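Local coordinates for protein putative Zn-dependent Alcohol Dehydrogenase (Rhodobacter sphaeroides, PDB 3IV6) that binds S-adenosylmethionine in a Rossmann-like domain and is probably a methyltransferase rather than the zinc-dependent alcohol dehydrogenase its name suggests, at residues Asp112-Asp117 against Gly142-Ser147; Val237-Ala242 against Met252-Ser257; Leu157-Tyr162 against Asp187-Ala192. All blocks are in the same frame, centred on the assembly; numbering follows the deposited sequence.

Interaction 1. Residues Asp112-Asp117 against Gly142-Ser147; sequences DFVLND and GTVRAS. With SAM (S-adenosylmethionine), chain E.
Phe113 to Asp117 run beside Thr143 to Ser147 as neighbouring parallel strands, their axes 4.7 Å apart and only 4° from parallel. Five backbone bonds join them in the alternating parallel pattern: Val114 and Asn116 each give their N-H to one residue of the partner strand and their C=O to another, Arg145 N reaching Val114 O at 2.8 Å. Helix 125-139 links the two strands, making a beta-alpha-beta crossover in which it packs on the face carrying Val114, Asn116, Val144 and Ala146. On that face the amide nitrogen of Asn116 touches the methyl of Ala146 (ND2 to CB, 3.5 Å), and a water held weakly by ND2 donates to Ser147 O.

The other face is more polar. Phe113 lies alongside Thr143, its CD1 3.8 Å from Thr143 CB, and its CE1 lies over one face of the Arg145 guanidinium, toward the rim, 4.1 Å from NH1. Arg145 gets there by an extended chain from CG to NE, with Leu115 CD2 resting on its CB and CD; the backbone carbonyls of Phe39 and Glu41 bind NH2.

At the C-terminal end Ser147 OG donates to Asp117 OD1 (2.6 Å), which accepts with its anti lone pair, the one pointing away from OD2. The other oxygen, Asp117 OD2, lies 2.9 Å from OXT of S-adenosylmethionine. Ser147 is thus placed to help fix the rotation of a carboxylate that lines the pocket, probably as a second-shell residue.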
loop_
_atom_site.group_PDB
_atom_site.type_symbol
_atom_site.label_atom_id
_atom_site.label_comp_id
_atom_site.label_asym_id
_atom_site.label_seq_id
_atom_site.Cartn_x
_atom_site.Cartn_y
_atom_site.Cartn_z
ATOM N N ASP A 112 6.094 -6.427 -16.772
ATOM C CA ASP A 112 5.165 -5.672 -17.626
ATOM C C ASP A 112 4.220 -4.775 -16.795
ATOM O O ASP A 112 3.868 -3.654 -17.212
ATOM C CB ASP A 112 4.306 -6.604 -18.483
ATOM C CG ASP A 112 5.111 -7.384 -19.503
ATOM O OD1 ASP A 112 4.793 -8.577 -19.705
ATOM O OD2 ASP A 112 6.052 -6.802 -20.101
ATOM N N PHE A 113 3.811 -5.292 -15.631
ATOM C CA PHE A 113 2.889 -4.604 -14.734
ATOM C C PHE A 113 3.315 -4.643 -13.279
ATOM O O PHE A 113 3.775 -5.668 -12.776
ATOM C CB PHE A 113 1.486 -5.188 -14.849
ATOM C CG PHE A 113 0.876 -5.022 -16.202
ATOM C CD1 PHE A 113 0.192 -3.865 -16.524
ATOM C CD2 PHE A 113 0.987 -6.024 -17.157
ATOM C CE1 PHE A 113 -0.376 -3.712 -17.774
ATOM C CE2 PHE A 113 0.435 -5.881 -18.397
ATOM C CZ PHE A 113 -0.253 -4.727 -18.713
ATOM N N VAL A 114 3.166 -3.505 -12.604
ATOM C CA VAL A 114 3.303 -3.482 -11.153
ATOM C C VAL A 114 1.973 -3.027 -10.590
ATOM O O VAL A 114 1.476 -1.941 -10.917
ATOM C CB VAL A 114 4.430 -2.540 -10.690
ATOM C CG1 VAL A 114 4.210 -2.081 -9.221
ATOM C CG2 VAL A 114 5.793 -3.197 -10.857
ATOM N N LEU A 115 1.373 -3.882 -9.780
ATOM C CA LEU A 115 0.108 -3.568 -9.110
ATOM C C LEU A 115 0.270 -3.370 -7.580
ATOM O O LEU A 115 1.061 -4.057 -6.924
ATOM C CB LEU A 115 -0.925 -4.664 -9.387
ATOM C CG LEU A 115 -0.867 -5.321 -10.762
ATOM C CD1 LEU A 115 -1.801 -6.499 -10.810
ATOM C CD2 LEU A 115 -1.139 -4.346 -11.887
ATOM N N ASN A 116 -0.457 -2.405 -7.021
ATOM C CA ASN A 116 -0.691 -2.397 -5.574
ATOM C C ASN A 116 -1.967 -1.669 -5.179
ATOM O O ASN A 116 -2.359 -0.687 -5.836
ATOM C CB ASN A 116 0.522 -1.856 -4.806
ATOM C CG ASN A 116 1.020 -0.512 -5.341
ATOM O OD1 ASN A 116 1.930 -0.462 -6.167
ATOM N ND2 ASN A 116 0.457 0.575 -4.830
ATOM N N ASP A 117 -2.622 -2.175 -4.135
ATOM C CA ASP A 117 -3.873 -1.599 -3.655
ATOM C C ASP A 117 -3.717 -0.857 -2.335
ATOM O O ASP A 117 -3.607 -1.488 -1.288
ATOM C CB ASP A 117 -4.940 -2.676 -3.479
ATOM C CG ASP A 117 -6.290 -2.097 -3.021
ATOM O OD1 ASP A 117 -6.677 -0.987 -3.466
ATOM O OD2 ASP A 117 -6.981 -2.770 -2.232
ATOM N N GLY A 142 6.981 -0.590 -18.594
ATOM C CA GLY A 142 5.688 -1.207 -18.367
ATOM C C GLY A 142 4.692 -0.253 -17.736
ATOM O O GLY A 142 4.896 0.961 -17.737
ATOM N N THR A 143 3.611 -0.805 -17.196
ATOM C CA THR A 143 2.568 0.003 -16.570
ATOM C C THR A 143 2.514 -0.232 -15.062
ATOM O O THR A 143 2.685 -1.357 -14.595
ATOM C CB THR A 143 1.209 -0.313 -17.230
ATOM O OG1 THR A 143 1.343 -0.180 -18.657
ATOM C CG2 THR A 143 0.098 0.601 -16.695
ATOM N N VAL A 144 2.321 0.835 -14.299
ATOM C CA VAL A 144 2.106 0.717 -12.859
ATOM C C VAL A 144 0.656 1.048 -12.621
ATOM O O VAL A 144 0.154 2.057 -13.123
ATOM C CB VAL A 144 2.983 1.714 -12.070
ATOM C CG1 VAL A 144 2.671 1.728 -10.490
ATOM C CG2 VAL A 144 4.440 1.419 -12.356
ATOM N N ARG A 145 -0.025 0.184 -11.875
ATOM C CA ARG A 145 -1.384 0.471 -11.437
ATOM C C ARG A 145 -1.408 0.510 -9.925
ATOM O O ARG A 145 -1.141 -0.484 -9.228
ATOM C CB ARG A 145 -2.351 -0.558 -12.004
ATOM C CG ARG A 145 -2.405 -0.566 -13.545
ATOM C CD ARG A 145 -3.303 -1.644 -14.043
ATOM N NE ARG A 145 -3.475 -1.541 -15.485
ATOM C CZ ARG A 145 -4.128 -2.421 -16.250
ATOM N NH1 ARG A 145 -4.220 -2.199 -17.568
ATOM N NH2 ARG A 145 -4.690 -3.506 -15.722
ATOM N N ALA A 146 -1.678 1.696 -9.406
ATOM C CA ALA A 146 -1.632 1.913 -7.946
ATOM C C ALA A 146 -2.876 2.648 -7.438
ATOM O O ALA A 146 -3.136 3.772 -7.840
ATOM C CB ALA A 146 -0.359 2.682 -7.555
ATOM N N SER A 147 -3.665 2.011 -6.585
ATOM C CA SER A 147 -4.856 2.685 -6.089
ATOM C C SER A 147 -4.520 3.412 -4.796
ATOM O O SER A 147 -3.677 2.965 -4.050
ATOM C CB SER A 147 -5.894 1.668 -5.799
ATOM O OG SER A 147 -5.426 0.878 -4.727
HETATM N N SAM E . -3.173 -4.340 2.673
HETATM C CA SAM E . -4.159 -3.604 1.904
HETATM C C SAM E . -4.661 -4.422 0.734
HETATM O O SAM E . -4.251 -5.562 0.473
HETATM O OXT SAM E . -5.522 -3.904 0.061
HETATM C CB SAM E . -3.628 -2.240 1.478
HETATM C CG SAM E . -2.319 -1.799 2.146
HETATM S SD SAM E . -0.771 -2.470 1.458
HETATM C CE SAM E . -1.340 -3.667 0.218
HETATM C "C5'" SAM E . -0.073 -3.427 2.850
HETATM C "C4'" SAM E . 0.879 -4.575 2.533
HETATM O "O4'" SAM E . 2.056 -4.067 1.929
HETATM C "C3'" SAM E . 1.352 -5.310 3.774
HETATM O "O3'" SAM E . 1.466 -6.669 3.420
HETATM C "C2'" SAM E . 2.749 -4.784 4.028
HETATM O "O2'" SAM E . 3.598 -5.781 4.557
HETATM C "C1'" SAM E . 3.227 -4.383 2.644
HETATM N N9 SAM E . 4.098 -3.201 2.693
HETATM C C8 SAM E . 3.855 -2.042 3.382
HETATM N N7 SAM E . 4.905 -1.196 3.200
HETATM C C5 SAM E . 5.831 -1.794 2.398
HETATM C C6 SAM E . 7.078 -1.371 1.900
HETATM N N6 SAM E . 7.603 -0.177 2.186
HETATM N N1 SAM E . 7.790 -2.238 1.110
HETATM C C2 SAM E . 7.274 -3.499 0.839
HETATM N N3 SAM E . 6.051 -3.917 1.306
HETATM C C4 SAM E . 5.334 -3.072 2.082
HETATM O O HOH W 1 -1.240 1.979 -3.604
#

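Interaction 2. Residues Val237-Ala242 against Met252-Ser257; sequences VTLEKA and MLYQFS
Gln255 O is gripped by two successive backbone amides of the facing strand: Lys241 N at 3.3 Å, nearly straight at 164°, and Glu240 N at 2.9 Å, a weak bond bent to 129°. Glu240 and Lys241 therefore both face Gln255, a classic beta bulge, and the register slips by one residue between Leu239 and Lys241. Lys241 O accepts Gln255 N in return, while Thr238 and Ser257 form a hydrogen-bonded pair farther along.

The bulge swings the Glu240 side chain toward the partner strand. Its OE1 takes the amide N-H of Gln255 NE2 at 2.9 Å, in the plane of that amide and nearly along the carboxylate C-O direction, although the two flat groups stand almost at right angles. Arg259 forms a salt bridge to Glu240 OE2.

These strands make the antiparallel hairpin that closes one edge of the seven-stranded sheet, as in class I methyltransferases, with 237-244 outermost and 251-258 against strand 143-149. On the face of Leu239 and Tyr254, Leu239 CD1 reaches the tyrosine's edge, near the ring plane and 4.0 Å from Tyr254 CB; with CG anti to the backbone N (chi1 178°), Leu239 leans toward the partner strand. Ala242 CB meets the same ring obliquely and also touches selenium of selenomethionine Met252, at 4.1 Å. Tyr254 OH is bound by Asp219 of helix 219-226, which covers this face near Leu239 and Ala242; helix 125-139 meets Phe256.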
loop_
_atom_site.group_PDB
_atom_site.type_symbol
_atom_site.label_atom_id
_atom_site.label_comp_id
_atom_site.label_asym_id
_atom_site.label_seq_id
_atom_site.Cartn_x
_atom_site.Cartn_y
_atom_site.Cartn_z
ATOM N N VAL A 237 7.357 11.065 -16.067
ATOM C CA VAL A 237 6.223 10.187 -15.782
ATOM C C VAL A 237 4.935 10.661 -16.427
ATOM O O VAL A 237 4.701 11.855 -16.573
ATOM C CB VAL A 237 6.027 10.147 -14.265
ATOM C CG1 VAL A 237 4.677 9.592 -13.879
ATOM C CG2 VAL A 237 7.188 9.406 -13.602
ATOM N N THR A 238 4.078 9.722 -16.798
ATOM C CA THR A 238 2.877 10.041 -17.554
ATOM C C THR A 238 1.673 9.429 -16.862
ATOM O O THR A 238 1.597 8.226 -16.696
ATOM C CB THR A 238 2.972 9.427 -18.958
ATOM O OG1 THR A 238 4.121 9.959 -19.638
ATOM C CG2 THR A 238 1.690 9.647 -19.764
ATOM N N LEU A 239 0.703 10.231 -16.466
ATOM C CA LEU A 239 -0.488 9.617 -15.908
ATOM C C LEU A 239 -1.493 9.265 -17.028
ATOM O O LEU A 239 -2.170 10.143 -17.583
ATOM C CB LEU A 239 -1.103 10.499 -14.829
ATOM C CG LEU A 239 -2.391 9.931 -14.234
ATOM C CD1 LEU A 239 -2.224 8.570 -13.560
ATOM C CD2 LEU A 239 -3.073 10.920 -13.290
ATOM N N GLU A 240 -1.560 7.981 -17.355
ATOM C CA GLU A 240 -2.404 7.483 -18.424
ATOM C C GLU A 240 -3.865 7.481 -18.064
ATOM O O GLU A 240 -4.724 7.742 -18.907
ATOM C CB GLU A 240 -1.996 6.070 -18.781
ATOM C CG GLU A 240 -0.550 6.021 -19.286
ATOM C CD GLU A 240 0.020 4.642 -19.433
ATOM O OE1 GLU A 240 -0.725 3.665 -19.522
ATOM O OE2 GLU A 240 1.240 4.538 -19.464
ATOM N N LYS A 241 -4.175 7.177 -16.816
ATOM C CA LYS A 241 -5.562 7.287 -16.381
ATOM C C LYS A 241 -5.741 7.191 -14.894
ATOM O O LYS A 241 -4.800 6.891 -14.157
ATOM C CB LYS A 241 -6.519 6.346 -17.144
ATOM C CG LYS A 241 -6.343 4.867 -16.933
ATOM C CD LYS A 241 -7.427 4.102 -17.669
ATOM C CE LYS A 241 -7.277 2.603 -17.525
ATOM N NZ LYS A 241 -8.524 1.863 -17.938
ATOM N N ALA A 242 -6.963 7.456 -14.464
ATOM C CA ALA A 242 -7.278 7.538 -13.053
ATOM C C ALA A 242 -8.746 7.226 -12.896
ATOM O O ALA A 242 -9.577 7.982 -13.339
ATOM C CB ALA A 242 -6.978 8.916 -12.549
HETATM N N MSE A 252 -9.223 6.037 -5.649
HETATM C CA MSE A 252 -8.866 6.241 -7.048
HETATM C C MSE A 252 -7.714 5.332 -7.460
HETATM O O MSE A 252 -6.700 5.244 -6.767
HETATM C CB MSE A 252 -8.496 7.705 -7.297
HETATM C CG MSE A 252 -8.251 8.042 -8.759
HETATM SE SE MSE A 252 -9.771 8.941 -9.588
HETATM C CE MSE A 252 -9.985 10.406 -8.319
ATOM N N LEU A 253 -7.877 4.657 -8.594
ATOM C CA LEU A 253 -6.809 3.843 -9.161
ATOM C C LEU A 253 -6.071 4.593 -10.266
ATOM O O LEU A 253 -6.690 5.156 -11.168
ATOM C CB LEU A 253 -7.370 2.527 -9.704
ATOM C CG LEU A 253 -6.415 1.680 -10.548
ATOM C CD1 LEU A 253 -5.117 1.423 -9.796
ATOM C CD2 LEU A 253 -7.073 0.369 -10.952
ATOM N N TYR A 254 -4.744 4.596 -10.186
ATOM C CA TYR A 254 -3.922 5.433 -11.067
ATOM C C TYR A 254 -3.015 4.560 -11.856
ATOM O O TYR A 254 -2.270 3.771 -11.266
ATOM C CB TYR A 254 -3.003 6.377 -10.278
ATOM C CG TYR A 254 -3.750 7.345 -9.447
ATOM C CD1 TYR A 254 -3.927 8.658 -9.876
ATOM C CD2 TYR A 254 -4.317 6.951 -8.240
ATOM C CE1 TYR A 254 -4.631 9.571 -9.117
ATOM C CE2 TYR A 254 -5.041 7.866 -7.452
ATOM C CZ TYR A 254 -5.198 9.182 -7.907
ATOM O OH TYR A 254 -5.914 10.106 -7.187
ATOM N N GLN A 255 -3.052 4.736 -13.177
ATOM C CA GLN A 255 -2.217 3.978 -14.101
ATOM C C GLN A 255 -1.215 4.947 -14.697
ATOM O O GLN A 255 -1.581 5.977 -15.265
ATOM C CB GLN A 255 -3.082 3.315 -15.176
ATOM C CG GLN A 255 -2.302 2.737 -16.350
ATOM C CD GLN A 255 -3.190 1.932 -17.277
ATOM O OE1 GLN A 255 -4.036 1.168 -16.823
ATOM N NE2 GLN A 255 -3.008 2.105 -18.587
ATOM N N PHE A 256 0.059 4.639 -14.528
ATOM C CA PHE A 256 1.122 5.536 -14.972
ATOM C C PHE A 256 2.379 4.796 -15.434
ATOM O O PHE A 256 2.570 3.596 -15.193
ATOM C CB PHE A 256 1.465 6.588 -13.894
ATOM C CG PHE A 256 1.954 6.017 -12.556
ATOM C CD1 PHE A 256 3.323 5.971 -12.256
ATOM C CD2 PHE A 256 1.069 5.549 -11.582
ATOM C CE1 PHE A 256 3.804 5.480 -11.013
ATOM C CE2 PHE A 256 1.555 5.049 -10.351
ATOM C CZ PHE A 256 2.912 5.033 -10.077
ATOM N N SER A 257 3.258 5.530 -16.085
ATOM C CA SER A 257 4.421 4.916 -16.693
ATOM C C SER A 257 5.412 6.018 -16.994
ATOM O O SER A 257 5.058 7.192 -16.851
ATOM C CB SER A 257 4.001 4.261 -17.989
ATOM O OG SER A 257 3.412 5.255 -18.781
#

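Interaction 3. Residues Leu157-Tyr162 against Asp187-Ala192; sequences LKLIEY and DVLDRA
Tyr162 and Arg191 stack where two helices outside the main sheet cross, their axes 8.8 Å apart and their directions 131° from each other. The guanidinium of Arg191 lies almost flat on one face of the tyrosine ring, planes 14° apart, in an off-centre cation-pi contact with Arg191 CZ 4.1 Å from the ring centroid. It is shifted toward the CB side of the ring, so that NH2 comes over Tyr162 CD1 and CG while on the same side of the ring Arg191 CG touches the rim at CD2. A chain bent at chi2 and chi3 folds the arginine back over the ring this way.

Away from the stack the contact is apolar. Val188 points at the tyrosine's backbone end, its CG1 3.7 Å from Tyr162 CB. Leu159 turns one branch, CD2, into the groove between the helices, where it meets Val188 CG1, Leu189 CD1 and Ala192 CB; Phe182 packs on Leu159 and Leu189 from outside the pair. At Ala192 the backbones come close, its CA 4.9 Å from Lys158 CA, and its methyl rests against Lys158 CB. One helical turn before Tyr162, that lysine bends so that its NZ donates to Tyr162 OH.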
loop_
_atom_site.group_PDB
_atom_site.type_symbol
_atom_site.label_atom_id
_atom_site.label_comp_id
_atom_site.label_asym_id
_atom_site.label_seq_id
_atom_site.Cartn_x
_atom_site.Cartn_y
_atom_site.Cartn_z
ATOM N N LEU A 157 -11.097 11.066 11.516
ATOM C CA LEU A 157 -12.136 11.918 12.081
ATOM C C LEU A 157 -12.225 11.799 13.655
ATOM O O LEU A 157 -12.323 12.794 14.362
ATOM C CB LEU A 157 -13.473 11.647 11.366
ATOM C CG LEU A 157 -13.554 11.859 9.832
ATOM C CD1 LEU A 157 -14.896 11.380 9.216
ATOM C CD2 LEU A 157 -13.288 13.307 9.418
ATOM N N LYS A 158 -12.156 10.595 14.205
ATOM C CA LYS A 158 -12.052 10.475 15.641
ATOM C C LYS A 158 -10.726 11.073 16.139
ATOM O O LYS A 158 -10.694 11.697 17.194
ATOM C CB LYS A 158 -12.176 9.020 16.093
ATOM C CG LYS A 158 -13.420 8.308 15.571
ATOM C CD LYS A 158 -14.561 8.263 16.590
ATOM C CE LYS A 158 -15.219 9.632 16.762
ATOM N NZ LYS A 158 -16.401 9.555 17.682
ATOM N N LEU A 159 -9.641 10.894 15.387
ATOM C CA LEU A 159 -8.344 11.444 15.786
ATOM C C LEU A 159 -8.343 12.977 15.903
ATOM O O LEU A 159 -7.858 13.533 16.899
ATOM C CB LEU A 159 -7.233 11.005 14.838
ATOM C CG LEU A 159 -6.670 9.594 15.009
ATOM C CD1 LEU A 159 -5.694 9.306 13.887
ATOM C CD2 LEU A 159 -6.002 9.408 16.355
ATOM N N ILE A 160 -8.855 13.656 14.883
ATOM C CA ILE A 160 -9.023 15.105 14.948
ATOM C C ILE A 160 -9.866 15.499 16.189
ATOM O O ILE A 160 -9.454 16.342 16.985
ATOM C CB ILE A 160 -9.685 15.691 13.644
ATOM C CG1 ILE A 160 -9.054 15.128 12.355
ATOM C CG2 ILE A 160 -9.681 17.191 13.651
ATOM C CD1 ILE A 160 -7.570 15.250 12.253
ATOM N N GLU A 161 -11.035 14.881 16.347
ATOM C CA GLU A 161 -11.988 15.249 17.394
ATOM C C GLU A 161 -11.353 15.098 18.765
ATOM O O GLU A 161 -11.204 16.083 19.489
ATOM C CB GLU A 161 -13.276 14.402 17.272
ATOM C CG GLU A 161 -14.288 14.452 18.440
ATOM C CD GLU A 161 -15.614 13.685 18.153
ATOM O OE1 GLU A 161 -16.307 13.305 19.132
ATOM O OE2 GLU A 161 -15.966 13.465 16.961
ATOM N N TYR A 162 -10.959 13.864 19.090
ATOM C CA TYR A 162 -10.485 13.477 20.423
ATOM C C TYR A 162 -9.073 14.009 20.764
ATOM O O TYR A 162 -8.576 13.871 21.893
ATOM C CB TYR A 162 -10.541 11.944 20.571
ATOM C CG TYR A 162 -11.931 11.299 20.443
ATOM C CD1 TYR A 162 -13.091 12.061 20.467
ATOM C CD2 TYR A 162 -12.062 9.917 20.306
ATOM C CE1 TYR A 162 -14.325 11.479 20.354
ATOM C CE2 TYR A 162 -13.299 9.320 20.196
ATOM C CZ TYR A 162 -14.434 10.103 20.223
ATOM O OH TYR A 162 -15.683 9.515 20.110
ATOM N N ASP A 187 -2.851 8.505 24.123
ATOM C CA ASP A 187 -4.095 8.021 24.710
ATOM C C ASP A 187 -5.275 8.256 23.773
ATOM O O ASP A 187 -6.299 7.580 23.867
ATOM C CB ASP A 187 -4.351 8.697 26.058
ATOM C CG ASP A 187 -5.663 8.271 26.684
ATOM O OD1 ASP A 187 -5.787 7.088 27.065
ATOM O OD2 ASP A 187 -6.573 9.119 26.795
ATOM N N VAL A 188 -5.124 9.221 22.870
ATOM C CA VAL A 188 -6.172 9.542 21.909
ATOM C C VAL A 188 -6.380 8.401 20.919
ATOM O O VAL A 188 -7.503 8.132 20.492
ATOM C CB VAL A 188 -5.851 10.831 21.132
ATOM C CG1 VAL A 188 -6.966 11.151 20.150
ATOM C CG2 VAL A 188 -5.630 11.989 22.094
ATOM N N LEU A 189 -5.290 7.732 20.557
ATOM C CA LEU A 189 -5.352 6.610 19.628
ATOM C C LEU A 189 -6.348 5.557 20.103
ATOM O O LEU A 189 -7.273 5.192 19.378
ATOM C CB LEU A 189 -3.968 5.983 19.452
ATOM C CG LEU A 189 -3.814 4.990 18.297
ATOM C CD1 LEU A 189 -4.255 5.621 16.984
ATOM C CD2 LEU A 189 -2.381 4.492 18.203
ATOM N N ASP A 190 -6.152 5.073 21.326
ATOM C CA ASP A 190 -7.046 4.079 21.908
ATOM C C ASP A 190 -8.507 4.469 21.710
ATOM O O ASP A 190 -9.339 3.635 21.354
ATOM C CB ASP A 190 -6.747 3.898 23.398
ATOM C CG ASP A 190 -5.298 3.542 23.662
ATOM O OD1 ASP A 190 -4.415 4.069 22.953
ATOM O OD2 ASP A 190 -5.041 2.734 24.580
ATOM N N ARG A 191 -8.812 5.741 21.944
ATOM C CA ARG A 191 -10.193 6.205 21.973
ATOM C C ARG A 191 -10.787 6.256 20.570
ATOM O O ARG A 191 -12.006 6.212 20.398
ATOM C CB ARG A 191 -10.282 7.583 22.632
ATOM C CG ARG A 191 -11.692 7.996 23.021
ATOM C CD ARG A 191 -11.691 8.854 24.275
ATOM N NE ARG A 191 -12.247 10.182 24.030
ATOM C CZ ARG A 191 -11.538 11.306 24.058
ATOM N NH1 ARG A 191 -10.239 11.267 24.321
ATOM N NH2 ARG A 191 -12.128 12.469 23.822
ATOM N N ALA A 192 -9.919 6.351 19.568
ATOM C CA ALA A 192 -10.348 6.658 18.209
ATOM C C ALA A 192 -10.461 5.391 17.367
ATOM O O ALA A 192 -11.078 5.395 16.302
ATOM C CB ALA A 192 -9.389 7.644 17.560
#

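Overall arrangement
Interactions 1 and 2 belong to one sheet and share a seam: their centres are 9 Å apart, and strand 143-149 pairs antiparallel with 251-258. Probable backbone hydrogen bonds cross it from Ala146 N to Tyr254 O (2.8 Å) and from Val144 N to Phe256 O (2.9 Å). Interaction 1 reaches the S-adenosylmethionine pocket through Asp117, whereas in interaction 2 the side chain of Leu253 stays about 11 Å from the ligand. Interaction 3 stands apart, its nearest atoms about 19 Å from interaction 1 and about 17 Å from interaction 2. Helix 154-164 nevertheless follows strand 143-149 directly in the chain, leading from the sheet to this outlying helix pair, which lies away from the known binding residues.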